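Side-chain contacts in alkaline phosphatase D (Bacillus subtilis, PDB 2YEQ), which catalyses the hydrolysis of phosphate esters and acts as a phosphodiesterase, with an active site holding iron and calcium: residues V75-D80 with Y90-G95; S163-V168 with F461-G466; I250-N255 with M259-H264; D424-L427 with H432-F435. All blocks are in the same frame, centred on the assembly; numbering follows the deposited sequence.

In the fold
Contacts 1 and 4 are buried and their side chains meet through hydrocarbon, with a water also joining the two backbones in contact 4: contact 1 joins two sheets of the N-terminal domain, contact 4 packs helix 423-429 on strand 433-437. Contact 3, partly buried, mixes a hydroxyl-to-carbonyl bond, a bridging water and methionine packing. Contact 2 is a thin surface meeting of two loops, made by two threonines and a valine. Contacts 3 and 4 reach the same seven-stranded sheet at its two outermost strands, 263-267 and 433-437, with centres about 37 Å apart. Contacts 1 and 3 touch, since Glu78 OE2 probably accepts a hydrogen bond from Ile250 N, tying the N-terminal domain to the phosphatase domain.

Contact 1: V75-D80 with Y90-G95; sequences VHVEAD and YRFKTG. With PE5 (3,6,9,12,15,18,21,24-octaoxahexacosan-1-ol), chain P; EDO (1,2-ethanediol), chain R.
Phe92 reaches across from strand 87-94 to meet Val75 and Val77 of strand 74-79, and its CE1 corner makes both contacts. Val75 CG1 lies 3.8 Å from Phe92 CE1, approaching obliquely; the two side chains slide past each other in opposite directions. Val77 CG2, 4.3 Å from the same CE1, comes instead to the ring edge, near its plane. Both valines set CG1 opposite the backbone N (chi1 175° in Val75), which carries that methyl of Val75 forward to the ring. Phe92 also touches Leu25 and Thr27 on strand 23-28 and Val46 and Trp48 on strand 44-51.

The neighbours in sequence turn from the interface. His76, whose CB points away from Phe92, stacks on Tyr243 of helix 228-245 and donates from NE2 to the Tyr243 carbonyl, while its backbone N binds 1,2-ethanediol O2 at 2.8 Å. Arg91 extends straight from CG to NE, with NH1 3.2 Å from O1 of a polyether molecule, its NH2 in a salt bridge with Glu49 and its guanidinium in a cation-pi contact with Phe56. A methionine in place of Arg91 would probably leave the Glu49 carboxylate without its charged mate and the Phe56 ring without its cation.

Side chains packed between two sheets, with no hydrogen bond between the two strands, are consistent with a beta sandwich, as in the immunoglobulin-like fold of the E-set clan to which the N-terminal domain belongs.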
loop_
_atom_site.group_PDB
_atom_site.type_symbol
_atom_site.label_atom_id
_atom_site.label_comp_id
_atom_site.label_asym_id
_atom_site.label_seq_id
_atom_site.Cartn_x
_atom_site.Cartn_y
_atom_site.Cartn_z
ATOM N N VAL A 75 20.309 5.446 2.189
ATOM C CA VAL A 75 20.940 4.663 3.224
ATOM C C VAL A 75 19.956 3.585 3.685
ATOM O O VAL A 75 18.815 3.893 4.035
ATOM C CB VAL A 75 21.351 5.563 4.425
ATOM C CG1 VAL A 75 21.902 4.718 5.549
ATOM C CG2 VAL A 75 22.368 6.638 3.975
ATOM N N HIS A 76 20.387 2.336 3.650
ATOM C CA HIS A 76 19.619 1.219 4.211
ATOM C C HIS A 76 20.499 0.519 5.218
ATOM O O HIS A 76 21.569 0.044 4.863
ATOM C CB HIS A 76 19.239 0.200 3.135
ATOM C CG HIS A 76 18.289 0.730 2.110
ATOM N ND1 HIS A 76 18.680 1.600 1.119
ATOM C CD2 HIS A 76 16.970 0.512 1.926
ATOM C CE1 HIS A 76 17.631 1.903 0.376
ATOM N NE2 HIS A 76 16.581 1.256 0.847
ATOM N N VAL A 77 20.056 0.469 6.470
ATOM C CA VAL A 77 20.817 -0.145 7.548
ATOM C C VAL A 77 19.953 -1.265 8.099
ATOM O O VAL A 77 18.791 -1.056 8.391
ATOM C CB VAL A 77 21.100 0.879 8.702
ATOM C CG1 VAL A 77 21.649 0.176 9.946
ATOM C CG2 VAL A 77 22.039 2.005 8.245
ATOM N N GLU A 78 20.511 -2.453 8.242
ATOM C CA GLU A 78 19.801 -3.522 8.928
ATOM C C GLU A 78 20.371 -3.605 10.353
ATOM O O GLU A 78 21.382 -4.249 10.598
ATOM C CB GLU A 78 19.896 -4.835 8.141
ATOM C CG GLU A 78 18.981 -4.779 6.897
ATOM C CD GLU A 78 19.081 -6.003 5.995
ATOM O OE1 GLU A 78 19.018 -7.143 6.521
ATOM O OE2 GLU A 78 19.213 -5.815 4.765
ATOM N N ALA A 79 19.734 -2.879 11.268
ATOM C CA ALA A 79 20.215 -2.758 12.641
ATOM C C ALA A 79 19.802 -4.028 13.348
ATOM O O ALA A 79 18.614 -4.275 13.540
ATOM C CB ALA A 79 19.600 -1.561 13.305
ATOM N N ASP A 80 20.777 -4.846 13.710
ATOM C CA ASP A 80 20.494 -6.115 14.361
ATOM C C ASP A 80 20.988 -6.107 15.811
ATOM O O ASP A 80 21.396 -5.065 16.314
ATOM C CB ASP A 80 21.083 -7.267 13.556
ATOM C CG ASP A 80 22.597 -7.227 13.475
ATOM O OD1 ASP A 80 23.239 -6.317 14.046
ATOM O OD2 ASP A 80 23.141 -8.129 12.812
ATOM N N TYR A 90 15.967 6.004 16.677
ATOM C CA TYR A 90 17.103 5.976 15.776
ATOM C C TYR A 90 17.325 7.335 15.151
ATOM O O TYR A 90 16.402 8.144 15.048
ATOM C CB TYR A 90 16.928 4.867 14.712
ATOM C CG TYR A 90 15.773 5.115 13.759
ATOM C CD1 TYR A 90 14.490 4.701 14.078
ATOM C CD2 TYR A 90 15.977 5.754 12.528
ATOM C CE1 TYR A 90 13.440 4.935 13.222
ATOM C CE2 TYR A 90 14.929 5.985 11.666
ATOM C CZ TYR A 90 13.671 5.580 12.002
ATOM O OH TYR A 90 12.620 5.833 11.173
ATOM N N ARG A 91 18.566 7.588 14.732
ATOM C CA ARG A 91 18.894 8.809 13.997
ATOM C C ARG A 91 20.183 8.627 13.232
ATOM O O ARG A 91 20.957 7.705 13.502
ATOM C CB ARG A 91 19.015 10.011 14.940
ATOM C CG ARG A 91 20.230 9.926 15.792
ATOM C CD ARG A 91 20.415 11.158 16.666
ATOM N NE ARG A 91 21.488 10.894 17.617
ATOM C CZ ARG A 91 21.810 11.692 18.627
ATOM N NH1 ARG A 91 21.128 12.811 18.844
ATOM N NH2 ARG A 91 22.806 11.348 19.433
ATOM N N PHE A 92 20.389 9.521 12.274
ATOM C CA PHE A 92 21.564 9.506 11.429
ATOM C C PHE A 92 22.332 10.802 11.617
ATOM O O PHE A 92 21.752 11.833 11.950
ATOM C CB PHE A 92 21.163 9.406 9.951
ATOM C CG PHE A 92 20.393 8.167 9.600
ATOM C CD1 PHE A 92 21.054 7.011 9.209
ATOM C CD2 PHE A 92 19.012 8.160 9.642
ATOM C CE1 PHE A 92 20.346 5.878 8.855
ATOM C CE2 PHE A 92 18.285 7.007 9.297
ATOM C CZ PHE A 92 18.962 5.875 8.903
ATOM N N LYS A 93 23.622 10.753 11.314
ATOM C CA LYS A 93 24.487 11.929 11.331
ATOM C C LYS A 93 25.420 11.834 10.135
ATOM O O LYS A 93 25.999 10.780 9.894
ATOM C CB LYS A 93 25.293 11.949 12.622
ATOM C CG LYS A 93 26.110 13.182 12.868
ATOM C CD LYS A 93 27.153 12.899 13.971
ATOM C CE LYS A 93 27.654 14.166 14.661
ATOM N NZ LYS A 93 28.267 13.865 15.993
ATOM N N THR A 94 25.541 12.923 9.388
ATOM C CA THR A 94 26.497 12.999 8.296
ATOM C C THR A 94 27.241 14.318 8.439
ATOM O O THR A 94 26.635 15.381 8.451
ATOM C CB THR A 94 25.825 12.785 6.907
ATOM O OG1 THR A 94 26.836 12.650 5.905
ATOM C CG2 THR A 94 24.830 13.896 6.549
ATOM N N GLY A 95 28.558 14.219 8.576
ATOM C CA GLY A 95 29.380 15.339 8.995
ATOM C C GLY A 95 28.857 15.771 10.346
ATOM O O GLY A 95 28.778 14.976 11.292
HETATM C C50 PE5 P . 23.439 13.497 22.111
HETATM O O1 PE5 P . 22.297 14.129 21.526
HETATM C C1 PE5 P . 21.046 13.657 22.051
HETATM C C2 PE5 P . 19.876 14.452 21.465
HETATM O O2 PE5 P . 18.939 13.587 20.798
HETATM C C3 PE5 P . 17.796 14.244 20.208
HETATM C C4 PE5 P . 18.034 14.704 18.756
HETATM O O3 PE5 P . 19.016 13.946 18.043
HETATM C C1 EDO R . 24.561 1.726 1.059
HETATM O O1 EDO R . 24.687 2.500 -0.136
HETATM C C2 EDO R . 23.917 2.578 2.146
HETATM O O2 EDO R . 23.061 1.767 2.955
#

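Contact 2: S163-V168 with F461-G466. With PE5 (3,6,9,12,15,18,21,24-octaoxahexacosan-1-ol), chain Z.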
loop_
_atom_site.group_PDB
_atom_site.type_symbol
_atom_site.label_atom_id
_atom_site.label_comp_id
_atom_site.label_asym_id
_atom_site.label_seq_id
_atom_site.Cartn_x
_atom_site.Cartn_y
_atom_site.Cartn_z
ATOM N N SER A 163 -8.610 15.120 -10.605
ATOM C CA SER A 163 -9.634 14.791 -9.631
ATOM C C SER A 163 -10.930 15.546 -9.935
ATOM O O SER A 163 -10.896 16.686 -10.385
ATOM C CB SER A 163 -9.129 15.154 -8.225
ATOM O OG SER A 163 -10.183 15.276 -7.316
ATOM N N LYS A 164 -12.065 14.922 -9.629
ATOM C CA LYS A 164 -13.356 15.609 -9.681
ATOM C C LYS A 164 -13.395 16.868 -8.835
ATOM O O LYS A 164 -14.099 17.805 -9.195
ATOM C CB LYS A 164 -14.495 14.696 -9.228
ATOM C CG LYS A 164 -15.191 13.982 -10.385
ATOM C CD LYS A 164 -16.081 14.921 -11.209
ATOM C CE LYS A 164 -15.724 14.898 -12.699
ATOM N NZ LYS A 164 -15.884 13.548 -13.297
ATOM N N THR A 165 -12.640 16.914 -7.728
ATOM C CA THR A 165 -12.635 18.113 -6.879
ATOM C C THR A 165 -11.417 19.029 -7.108
ATOM O O THR A 165 -11.196 19.963 -6.346
ATOM C CB THR A 165 -12.843 17.753 -5.380
ATOM O OG1 THR A 165 -11.896 16.763 -4.957
ATOM C CG2 THR A 165 -14.249 17.220 -5.169
ATOM N N GLY A 166 -10.650 18.774 -8.182
ATOM C CA GLY A 166 -9.584 19.675 -8.609
ATOM C C GLY A 166 -8.211 19.185 -8.234
ATOM O O GLY A 166 -8.020 18.569 -7.180
ATOM N N ASN A 167 -7.239 19.442 -9.100
ATOM C CA ASN A 167 -5.839 19.160 -8.770
ATOM C C ASN A 167 -5.196 20.326 -8.008
ATOM O O ASN A 167 -4.660 21.275 -8.610
ATOM C CB ASN A 167 -5.041 18.810 -10.024
ATOM C CG ASN A 167 -5.241 17.366 -10.438
ATOM O OD1 ASN A 167 -6.165 16.709 -9.951
ATOM N ND2 ASN A 167 -4.364 16.856 -11.310
ATOM N N VAL A 168 -5.190 20.213 -6.684
ATOM C CA VAL A 168 -4.790 21.330 -5.829
ATOM C C VAL A 168 -3.280 21.500 -5.747
ATOM O O VAL A 168 -2.808 22.582 -5.407
ATOM C CB VAL A 168 -5.430 21.207 -4.410
ATOM C CG1 VAL A 168 -6.951 21.313 -4.535
ATOM C CG2 VAL A 168 -5.011 19.908 -3.709
ATOM N N PHE A 461 -12.692 16.073 3.639
ATOM C CA PHE A 461 -12.051 16.722 2.477
ATOM C C PHE A 461 -10.533 16.643 2.577
ATOM O O PHE A 461 -9.991 16.449 3.656
ATOM C CB PHE A 461 -12.515 18.189 2.308
ATOM C CG PHE A 461 -12.229 19.073 3.518
ATOM C CD1 PHE A 461 -10.961 19.612 3.726
ATOM C CD2 PHE A 461 -13.221 19.339 4.453
ATOM C CE1 PHE A 461 -10.677 20.415 4.846
ATOM C CE2 PHE A 461 -12.954 20.139 5.580
ATOM C CZ PHE A 461 -11.675 20.680 5.771
ATOM N N VAL A 462 -9.882 16.754 1.422
ATOM C CA VAL A 462 -8.420 16.801 1.307
ATOM C C VAL A 462 -7.964 17.969 0.404
ATOM O O VAL A 462 -6.766 18.223 0.294
ATOM C CB VAL A 462 -7.817 15.447 0.779
ATOM C CG1 VAL A 462 -8.042 14.331 1.752
ATOM C CG2 VAL A 462 -8.366 15.071 -0.604
ATOM N N THR A 463 -8.894 18.691 -0.212
ATOM C CA THR A 463 -8.559 19.777 -1.129
ATOM C C THR A 463 -8.071 21.034 -0.376
ATOM O O THR A 463 -7.483 21.924 -0.981
ATOM C CB THR A 463 -9.756 20.154 -2.048
ATOM O OG1 THR A 463 -10.948 20.340 -1.263
ATOM C CG2 THR A 463 -10.007 19.080 -3.088
ATOM N N GLU A 464 -8.357 21.088 0.927
ATOM C CA GLU A 464 -7.791 22.072 1.851
ATOM C C GLU A 464 -7.118 21.300 2.970
ATOM O O GLU A 464 -7.572 20.218 3.341
ATOM C CB GLU A 464 -8.874 22.956 2.472
ATOM C CG GLU A 464 -9.835 23.597 1.504
ATOM C CD GLU A 464 -9.158 24.566 0.541
ATOM O OE1 GLU A 464 -8.088 25.126 0.865
ATOM O OE2 GLU A 464 -9.707 24.771 -0.556
ATOM N N PRO A 465 -6.012 21.817 3.496
ATOM C CA PRO A 465 -5.413 21.215 4.681
ATOM C C PRO A 465 -6.353 21.308 5.887
ATOM O O PRO A 465 -7.261 22.148 5.896
ATOM C CB PRO A 465 -4.166 22.071 4.932
ATOM C CG PRO A 465 -4.031 22.950 3.785
ATOM C CD PRO A 465 -5.341 23.063 3.120
ATOM N N GLY A 466 -6.164 20.423 6.853
ATOM C CA GLY A 466 -6.744 20.585 8.194
ATOM C C GLY A 466 -8.095 19.959 8.508
ATOM O O GLY A 466 -8.708 20.312 9.518
HETATM C C50 PE5 Z . -6.278 24.988 -12.387
HETATM O O1 PE5 Z . -6.752 24.141 -11.332
HETATM C C1 PE5 Z . -7.037 24.871 -10.135
HETATM C C2 PE5 Z . -6.987 23.912 -8.941
HETATM O O2 PE5 Z . -7.328 24.546 -7.692
HETATM C C3 PE5 Z . -8.749 24.576 -7.501
HETATM C C4 PE5 Z . -9.285 23.173 -7.323
#
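Thr463 meets Thr165 and Val168 where the loop joining strands 451-459 and 470-477 lies against a type I beta turn, Ser163 to Gly166, that also forms an ST turn. The CB of Thr463 lies 3.9 Å from Val168 CG1, and the two side chains cross at about a right angle. Beyond CB the branches part. The methyl CG2 reaches over the turn, 3.5 Å from Thr165 OG1 and 3.6 Å from the Thr165 carbonyl O. It stands opposite the carbonyl carbon, leaving OG1 between backbone N and carbonyl carbon (chi1 49°), where it accepts a hydrogen bond from Asn415 ND2. Thr165 OG1 accepts one from the backbone N of the same Asn415, so that this residue gathers both threonine hydroxyls. Val168 CG1 also rests 3.6 Å from Thr463 O, a carbonyl of the facing loop.

Two side chains bond to the backbone here. Ser163 OG accepts from Thr165 N at 3.0 Å, giving the ST turn. Asn167 OD1 takes the backbone N-H of Ser163 at 3.0 Å in a nearly straight bond (173°), although the donor stands 30° out of the amide carbonyl plane.

Contact 3: I250-N255 with M259-H264. With PE5 (3,6,9,12,15,18,21,24-octaoxahexacosan-1-ol), chain V; EDO (1,2-ethanediol), chain B.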
loop_
_atom_site.group_PDB
_atom_site.type_symbol
_atom_site.label_atom_id
_atom_site.label_comp_id
_atom_site.label_asym_id
_atom_site.label_seq_id
_atom_site.Cartn_x
_atom_site.Cartn_y
_atom_site.Cartn_z
ATOM N N ILE A 250 18.084 -6.134 2.168
ATOM C CA ILE A 250 18.987 -6.256 1.012
ATOM C C ILE A 250 18.519 -7.331 -0.021
ATOM O O ILE A 250 18.786 -7.223 -1.224
ATOM C CB ILE A 250 20.457 -6.494 1.485
ATOM C CG1 ILE A 250 21.452 -6.203 0.339
ATOM C CG2 ILE A 250 20.627 -7.896 2.067
ATOM C CD1 ILE A 250 21.402 -4.752 -0.163
ATOM N N SER A 251 17.756 -8.316 0.438
ATOM C CA SER A 251 17.204 -9.317 -0.464
ATOM C C SER A 251 16.162 -8.724 -1.418
ATOM O O SER A 251 15.817 -9.356 -2.403
ATOM C CB SER A 251 16.606 -10.470 0.340
ATOM O OG SER A 251 15.624 -9.949 1.228
ATOM N N SER A 252 15.687 -7.510 -1.131
ATOM C CA SER A 252 14.842 -6.767 -2.046
ATOM C C SER A 252 15.622 -5.849 -3.010
ATOM O O SER A 252 14.999 -5.135 -3.768
ATOM C CB SER A 252 13.775 -5.936 -1.278
ATOM O OG SER A 252 12.782 -6.750 -0.670
ATOM N N LEU A 253 16.956 -5.857 -3.007
ATOM C CA LEU A 253 17.722 -5.063 -3.996
ATOM C C LEU A 253 17.347 -5.527 -5.414
ATOM O O LEU A 253 17.357 -6.718 -5.683
ATOM C CB LEU A 253 19.238 -5.233 -3.777
ATOM C CG LEU A 253 20.215 -4.392 -4.623
ATOM C CD1 LEU A 253 20.147 -2.930 -4.190
ATOM C CD2 LEU A 253 21.670 -4.917 -4.525
ATOM N N PRO A 254 16.990 -4.622 -6.321
ATOM C CA PRO A 254 16.569 -5.079 -7.636
ATOM C C PRO A 254 17.748 -5.497 -8.502
ATOM O O PRO A 254 18.888 -5.140 -8.216
ATOM C CB PRO A 254 15.848 -3.865 -8.235
ATOM C CG PRO A 254 16.408 -2.705 -7.518
ATOM C CD PRO A 254 16.746 -3.189 -6.141
ATOM N N ASN A 255 17.460 -6.297 -9.517
ATOM C CA ASN A 255 18.428 -6.680 -10.533
ATOM C C ASN A 255 17.716 -6.488 -11.853
ATOM O O ASN A 255 16.851 -7.272 -12.232
ATOM C CB ASN A 255 18.870 -8.126 -10.349
ATOM C CG ASN A 255 19.944 -8.543 -11.352
ATOM O OD1 ASN A 255 20.570 -7.715 -11.982
ATOM N ND2 ASN A 255 20.127 -9.834 -11.509
ATOM N N MET A 259 12.676 -7.781 -8.959
ATOM C CA MET A 259 12.856 -7.355 -7.570
ATOM C C MET A 259 11.986 -8.178 -6.607
ATOM O O MET A 259 10.768 -8.261 -6.780
ATOM C CB MET A 259 12.521 -5.871 -7.463
ATOM C CG MET A 259 12.708 -5.277 -6.080
ATOM S SD MET A 259 12.663 -3.467 -6.099
ATOM C CE MET A 259 12.253 -3.147 -4.362
ATOM N N GLN A 260 12.619 -8.775 -5.598
ATOM C CA GLN A 260 11.896 -9.611 -4.642
ATOM C C GLN A 260 11.186 -8.708 -3.626
ATOM O O GLN A 260 11.828 -8.143 -2.755
ATOM C CB GLN A 260 12.844 -10.567 -3.930
ATOM C CG GLN A 260 12.160 -11.534 -2.961
ATOM C CD GLN A 260 11.142 -12.404 -3.682
ATOM O OE1 GLN A 260 11.456 -13.007 -4.703
ATOM N NE2 GLN A 260 9.930 -12.453 -3.175
ATOM N N LEU A 261 9.877 -8.554 -3.769
ATOM C CA LEU A 261 9.109 -7.760 -2.832
ATOM C C LEU A 261 8.140 -8.624 -2.002
ATOM O O LEU A 261 7.937 -8.352 -0.822
ATOM C CB LEU A 261 8.356 -6.656 -3.531
ATOM C CG LEU A 261 7.841 -5.507 -2.655
ATOM C CD1 LEU A 261 8.989 -4.810 -1.867
ATOM C CD2 LEU A 261 7.100 -4.508 -3.487
ATOM N N TYR A 262 7.534 -9.658 -2.586
ATOM C CA TYR A 262 6.667 -10.492 -1.753
ATOM C C TYR A 262 7.452 -11.147 -0.625
ATOM O O TYR A 262 8.605 -11.531 -0.788
ATOM C CB TYR A 262 5.808 -11.472 -2.564
ATOM C CG TYR A 262 6.489 -12.668 -3.175
ATOM C CD1 TYR A 262 6.741 -13.808 -2.430
ATOM C CD2 TYR A 262 6.787 -12.686 -4.536
ATOM C CE1 TYR A 262 7.312 -14.938 -3.016
ATOM C CE2 TYR A 262 7.350 -13.796 -5.131
ATOM C CZ TYR A 262 7.607 -14.912 -4.385
ATOM O OH TYR A 262 8.158 -15.988 -5.005
ATOM N N ARG A 263 6.843 -11.180 0.560
ATOM C CA ARG A 263 7.535 -11.648 1.734
ATOM C C ARG A 263 6.555 -11.946 2.874
ATOM O O ARG A 263 5.382 -11.582 2.818
ATOM C CB ARG A 263 8.584 -10.634 2.201
ATOM C CG ARG A 263 8.045 -9.236 2.456
ATOM C CD ARG A 263 9.161 -8.192 2.281
ATOM N NE ARG A 263 8.838 -6.828 2.743
ATOM C CZ ARG A 263 8.031 -5.963 2.149
ATOM N NH1 ARG A 263 7.390 -6.239 1.010
ATOM N NH2 ARG A 263 7.889 -4.771 2.679
ATOM N N HIS A 264 7.057 -12.653 3.870
ATOM C CA HIS A 264 6.219 -13.143 4.950
ATOM C C HIS A 264 6.845 -12.896 6.323
ATOM O O HIS A 264 8.050 -12.947 6.494
ATOM C CB HIS A 264 5.946 -14.636 4.742
ATOM C CG HIS A 264 5.386 -15.323 5.949
ATOM N ND1 HIS A 264 6.186 -15.861 6.935
ATOM C CD2 HIS A 264 4.104 -15.541 6.337
ATOM C CE1 HIS A 264 5.420 -16.382 7.880
ATOM N NE2 HIS A 264 4.152 -16.197 7.543
HETATM C C50 PE5 V . 11.576 -16.894 -2.486
HETATM O O1 PE5 V . 11.344 -15.664 -1.797
HETATM C C1 PE5 V . 10.713 -15.818 -0.516
HETATM C C2 PE5 V . 10.341 -14.449 0.060
HETATM O O2 PE5 V . 11.428 -13.938 0.842
HETATM C C3 PE5 V . 11.516 -12.508 0.952
HETATM C C4 PE5 V . 12.950 -12.066 1.185
HETATM C C1 EDO B . 22.241 -2.077 -8.128
HETATM O O1 EDO B . 20.935 -2.671 -8.057
HETATM C C2 EDO B . 22.173 -0.549 -8.093
HETATM O O2 EDO B . 22.961 0.028 -9.133
HETATM O O HOH W 1 15.490 -8.586 -5.094
#
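Gln260, whose CB lies 3.6 Å from Ser251 O across the contact, bends at chi2 so that its NE2 stands 3.2 Å above the Tyr262 ring plane, over the centre of one face. The same NE2 donates to Tyr262 O, which lies in the Gln260 amide plane. At the edge of the Arg263 guanidinium, in its plane, is Leu261 O, bound by NH1; NH2 forms a salt bridge with Asp17. These groups lead into strand 263-267, an outermost strand of a sheet in the calcineurin-like phosphatase domain. The 3-10 turn 250-252 and the loop after it follow helix 228-245.

Met259 supplies most of the apolar contact. Its chain is extended, CG opposite the backbone N (chi1 -178°), and it runs beside Pro254 in the same direction, with SD 3.9 Å from Pro254 CB. CG and CE of Met259 border Ser252 O, the nearer being CG at 3.3 Å. Tyr239 of helix 228-245 and Trp208 also touch this methionine. A water donates to Ser251 O and Leu253 O and accepts from Gln260 N, bridging the two segments.

The direct hydrogen bond between them is made by Ser252 OG, which donates to Gln260 O at 2.7 Å, nearly along the C=O axis (C=O...OG angle 169°); Ser252 CA approaches that oxygen too, at 3.4 Å.

Contact 4: D424-L427 with H432-F435; sequences DQIL and HIQF. With EDO (1,2-ethanediol), chain C.
Apolar packing comes first: Leu427 and Ile433 cross at about a right angle, with Leu427 CD2 3.6 Å from Ile433 CG2. That methyl stands opposite the backbone N of Ile433, while CG1 sits opposite the carbonyl carbon (chi1 -59°) and sends CD1 toward Ile426, ending 4.3 Å from Ile426 CG2. Trp337 touches both isoleucines, and Phe339 also touches Ile426.

The packing sets helix 423-429 against strand 433-437, an outermost strand of a mixed sheet in the calcineurin-like phosphatase domain. Next to strand 384-390 this strand carries a classic beta bulge, in which Gln434 and Phe435 both face Ala386.

Polar links run beside the apolar ones. A water lies between the two backbones, 2.9 Å from Leu427 O and 2.6 Å from Ile433 O. Gln434 NE2 makes a weak bond to His432 O at 3.2 Å. His432 uses its two ring nitrogens in different directions: NE2 donates to Lys336 O, and ND1 is hydrogen-bonded to 1,2-ethanediol O1, which sits at the ring edge, near its plane. A leucine in place of His432 has no ring nitrogens, which would probably leave the Lys336 carbonyl without its partner and unlink the loop holding Lys336 from the start of the strand. The ethanediol is also hydrogen-bonded to Phe393 O.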
loop_
_atom_site.group_PDB
_atom_site.type_symbol
_atom_site.label_atom_id
_atom_site.label_comp_id
_atom_site.label_asym_id
_atom_site.label_seq_id
_atom_site.Cartn_x
_atom_site.Cartn_y
_atom_site.Cartn_z
ATOM N N ASP A 424 -26.079 1.699 -3.870
ATOM C CA ASP A 424 -27.220 0.817 -3.544
ATOM C C ASP A 424 -27.298 -0.366 -4.493
ATOM O O ASP A 424 -27.481 -1.496 -4.042
ATOM C CB ASP A 424 -28.535 1.598 -3.554
ATOM C CG ASP A 424 -28.646 2.567 -2.384
ATOM O OD1 ASP A 424 -28.027 2.323 -1.314
ATOM O OD2 ASP A 424 -29.342 3.589 -2.543
ATOM N N GLN A 425 -27.093 -0.120 -5.789
ATOM C CA GLN A 425 -27.093 -1.197 -6.793
ATOM C C GLN A 425 -26.044 -2.255 -6.509
ATOM O O GLN A 425 -26.325 -3.463 -6.507
ATOM C CB GLN A 425 -26.870 -0.606 -8.192
ATOM C CG GLN A 425 -26.742 -1.636 -9.319
ATOM C CD GLN A 425 -25.972 -1.082 -10.500
ATOM O OE1 GLN A 425 -24.973 -1.664 -10.931
ATOM N NE2 GLN A 425 -26.424 0.061 -11.021
ATOM N N ILE A 426 -24.815 -1.815 -6.269
ATOM C CA ILE A 426 -23.729 -2.755 -6.075
ATOM C C ILE A 426 -23.961 -3.580 -4.820
ATOM O O ILE A 426 -23.711 -4.799 -4.787
ATOM C CB ILE A 426 -22.346 -2.015 -6.012
ATOM C CG1 ILE A 426 -21.994 -1.418 -7.388
ATOM C CG2 ILE A 426 -21.248 -2.969 -5.549
ATOM C CD1 ILE A 426 -20.858 -0.389 -7.322
ATOM N N LEU A 427 -24.424 -2.923 -3.762
ATOM C CA LEU A 427 -24.672 -3.640 -2.494
ATOM C C LEU A 427 -25.798 -4.666 -2.658
ATOM O O LEU A 427 -25.696 -5.785 -2.168
ATOM C CB LEU A 427 -25.012 -2.651 -1.369
ATOM C CG LEU A 427 -23.900 -1.706 -0.889
ATOM C CD1 LEU A 427 -24.416 -0.786 0.205
ATOM C CD2 LEU A 427 -22.720 -2.463 -0.397
ATOM N N HIS A 432 -22.707 -10.151 0.055
ATOM C CA HIS A 432 -21.567 -10.368 0.927
ATOM C C HIS A 432 -20.873 -9.046 1.348
ATOM O O HIS A 432 -20.116 -9.030 2.315
ATOM C CB HIS A 432 -20.540 -11.292 0.272
ATOM C CG HIS A 432 -20.036 -10.785 -1.041
ATOM N ND1 HIS A 432 -20.778 -10.864 -2.200
ATOM C CD2 HIS A 432 -18.889 -10.142 -1.367
ATOM C CE1 HIS A 432 -20.103 -10.296 -3.188
ATOM N NE2 HIS A 432 -18.948 -9.863 -2.712
ATOM N N ILE A 433 -21.144 -7.963 0.630
ATOM C CA ILE A 433 -20.534 -6.682 0.891
ATOM C C ILE A 433 -21.327 -5.945 1.988
ATOM O O ILE A 433 -22.512 -5.644 1.832
ATOM C CB ILE A 433 -20.426 -5.792 -0.389
ATOM C CG1 ILE A 433 -19.600 -6.483 -1.492
ATOM C CG2 ILE A 433 -19.764 -4.457 -0.043
ATOM C CD1 ILE A 433 -19.286 -5.615 -2.740
ATOM N N GLN A 434 -20.629 -5.594 3.057
ATOM C CA GLN A 434 -21.259 -5.065 4.266
ATOM C C GLN A 434 -21.097 -3.562 4.437
ATOM O O GLN A 434 -21.724 -2.980 5.325
ATOM C CB GLN A 434 -20.639 -5.753 5.484
ATOM C CG GLN A 434 -20.762 -7.261 5.477
ATOM C CD GLN A 434 -22.217 -7.683 5.393
ATOM O OE1 GLN A 434 -23.029 -7.242 6.206
ATOM N NE2 GLN A 434 -22.564 -8.478 4.375
ATOM N N PHE A 435 -20.266 -2.922 3.608
ATOM C CA PHE A 435 -19.908 -1.523 3.842
ATOM C C PHE A 435 -19.397 -0.830 2.580
ATOM O O PHE A 435 -18.672 -1.440 1.826
ATOM C CB PHE A 435 -18.821 -1.480 4.913
ATOM C CG PHE A 435 -18.358 -0.076 5.283
ATOM C CD1 PHE A 435 -19.240 0.851 5.803
ATOM C CD2 PHE A 435 -17.027 0.281 5.150
ATOM C CE1 PHE A 435 -18.812 2.112 6.170
ATOM C CE2 PHE A 435 -16.581 1.569 5.510
ATOM C CZ PHE A 435 -17.459 2.472 6.008
HETATM C C1 EDO C . -22.789 -13.923 -3.003
HETATM O O1 EDO C . -22.959 -12.677 -3.713
HETATM C C2 EDO C . -22.098 -13.798 -1.644
HETATM O O2 EDO C . -20.764 -14.365 -1.575
HETATM O O HOH W 2 -24.743 -5.867 0.548
#